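Local coordinates for motility protein B (Helicobacter pylori, PDB 3S0Y), which probably forms, together with MotA, the stator of the flagellar motor and fastens this torque-generating machinery to the cell wall, at residues K90-N95 / F168-N173. Numbering follows the deposited sequence.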
# COMPACT_ATOMS: atom_id res chain seq x y z
N LYS A 90 19.87 3.10 -1.19
CA LYS A 90 19.22 2.05 -1.97
C LYS A 90 18.45 1.07 -1.08
O LYS A 90 17.62 0.31 -1.57
CB LYS A 90 20.26 1.34 -2.86
CG LYS A 90 20.93 2.30 -3.86
CD LYS A 90 22.21 1.73 -4.45
CE LYS A 90 23.05 2.82 -5.12
NZ LYS A 90 23.84 3.61 -4.13
N ARG A 91 18.73 1.13 0.23
CA ARG A 91 17.95 0.46 1.29
C ARG A 91 16.46 0.82 1.29
O ARG A 91 15.61 0.02 1.69
CB ARG A 91 18.45 0.90 2.68
CG ARG A 91 19.30 -0.09 3.34
CD ARG A 91 19.52 0.16 4.81
NE ARG A 91 19.82 1.52 5.31
CZ ARG A 91 20.92 2.24 5.07
NH1 ARG A 91 21.82 1.85 4.17
NH2 ARG A 91 21.08 3.41 5.69
N VAL A 92 16.18 2.06 0.93
CA VAL A 92 14.81 2.56 1.01
C VAL A 92 13.97 2.07 -0.15
O VAL A 92 14.36 2.18 -1.31
CB VAL A 92 14.79 4.07 1.04
CG1 VAL A 92 13.35 4.58 1.25
CG2 VAL A 92 15.72 4.57 2.14
N HIS A 93 12.79 1.54 0.15
CA HIS A 93 11.85 1.11 -0.90
C HIS A 93 10.72 2.11 -0.98
O HIS A 93 10.31 2.70 0.02
CB HIS A 93 11.30 -0.27 -0.60
CG HIS A 93 12.35 -1.35 -0.58
ND1 HIS A 93 12.45 -2.27 0.44
CD2 HIS A 93 13.37 -1.62 -1.43
CE1 HIS A 93 13.47 -3.08 0.20
NE2 HIS A 93 14.05 -2.69 -0.92
N ILE A 94 10.23 2.29 -2.20
CA ILE A 94 9.28 3.30 -2.52
C ILE A 94 8.08 2.63 -3.17
O ILE A 94 8.20 2.02 -4.24
CB ILE A 94 9.88 4.38 -3.46
CG1 ILE A 94 11.15 4.98 -2.82
CG2 ILE A 94 8.85 5.51 -3.68
CD1 ILE A 94 12.27 5.09 -3.76
N ASN A 95 6.92 2.77 -2.54
CA ASN A 95 5.69 2.18 -3.02
C ASN A 95 4.70 3.27 -3.42
O ASN A 95 4.26 4.04 -2.57
CB ASN A 95 5.11 1.27 -1.93
CG ASN A 95 3.81 0.58 -2.34
OD1 ASN A 95 2.77 0.73 -1.68
ND2 ASN A 95 3.86 -0.14 -3.42
N PHE A 168 7.42 5.40 1.86
CA PHE A 168 8.86 5.20 2.00
C PHE A 168 9.12 4.34 3.22
O PHE A 168 8.66 4.69 4.31
CB PHE A 168 9.56 6.52 2.24
CG PHE A 168 9.40 7.50 1.16
CD1 PHE A 168 10.41 7.73 0.26
CD2 PHE A 168 8.24 8.23 1.04
CE1 PHE A 168 10.26 8.65 -0.75
CE2 PHE A 168 8.09 9.16 0.05
CZ PHE A 168 9.10 9.36 -0.85
N SER A 169 9.85 3.25 3.05
CA SER A 169 10.08 2.30 4.13
C SER A 169 11.33 1.48 3.87
O SER A 169 12.03 1.69 2.88
CB SER A 169 8.87 1.38 4.32
OG SER A 169 8.68 0.48 3.25
N THR A 170 11.66 0.57 4.78
CA THR A 170 12.74 -0.38 4.51
C THR A 170 12.31 -1.75 4.97
O THR A 170 11.28 -1.89 5.64
CB THR A 170 14.07 -0.04 5.22
OG1 THR A 170 13.98 -0.36 6.61
CG2 THR A 170 14.46 1.40 5.06
N ASP A 171 13.11 -2.77 4.63
CA ASP A 171 12.79 -4.12 5.07
C ASP A 171 13.71 -4.57 6.23
O ASP A 171 14.05 -5.73 6.32
CB ASP A 171 12.86 -5.10 3.89
CG ASP A 171 11.57 -5.13 3.06
OD1 ASP A 171 10.59 -4.42 3.35
OD2 ASP A 171 11.55 -5.88 2.06
N ALA A 172 14.04 -3.65 7.13
CA ALA A 172 14.84 -3.98 8.32
C ALA A 172 14.31 -5.23 9.00
O ALA A 172 13.10 -5.41 9.14
CB ALA A 172 14.83 -2.81 9.32
N ASN A 173 15.24 -6.09 9.42
CA ASN A 173 14.89 -7.32 10.13
C ASN A 173 15.76 -7.66 11.33
O ASN A 173 15.72 -8.80 11.80
CB ASN A 173 14.84 -8.49 9.13
CG ASN A 173 16.25 -8.99 8.69
OD1 ASN A 173 17.26 -8.34 8.95
ND2 ASN A 173 16.28 -10.13 8.02
O HOH W 1 15.44 -2.43 2.92
O HOH W 2 7.65 1.32 0.77
O HOH W 3 10.62 -1.85 2.42
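The side chain of H93 crosses that of D171 at about a right angle, imidazole and carboxylate planes 68° apart, with H93 CE1 lying 3.9 Å from D171 OD2. The nearby carboxylate would probably favour a protonated imidazole. A water in the plane of the ring, 2.7 Å from H93 ND1, couples the groups by donating to D171 OD1 and also bonding to S169 OG, which helps to orient the imidazole. With CG beside its own backbone N (chi1 -62°), H93 swings its ring back beneath the carbonyl of R91, whose O sits over the ring centre, 3.9 Å above the plane. A second water carries that same carbonyl on to D171 N, bridging the two backbones beyond the H93-S169 pair.

H93 and S169 form an antiparallel hydrogen-bonded pair: H93 N donates to S169 O at 2.8 Å, and S169 N returns a bond to H93 O. A further water joins H93 O to S169 OG, so the serine hydroxyl holds two waters on the H93 side of the sheet. On the other face, the non-hydrogen-bonded pair I94 and F168 extend side by side, I94 CG1 meeting F168 CD1 at 4.2 Å, and both rest on I85 of helix 75-86. V92 CG1, anti to its backbone N (chi1 -175°), reaches the edge of the F168 ring and approaches S169 O at 3.6 Å.

N147 of the second subunit packs on H93, and I48 of that subunit on D171, placing this polar side near the dimer partner. The pairing joins strand 93-98, near its N-terminal end, to strand 164-169, near its C-terminal end, neighbouring antiparallel strands in the mixed, helix-covered sheet of the OmpA-like peptidoglycan-binding fold.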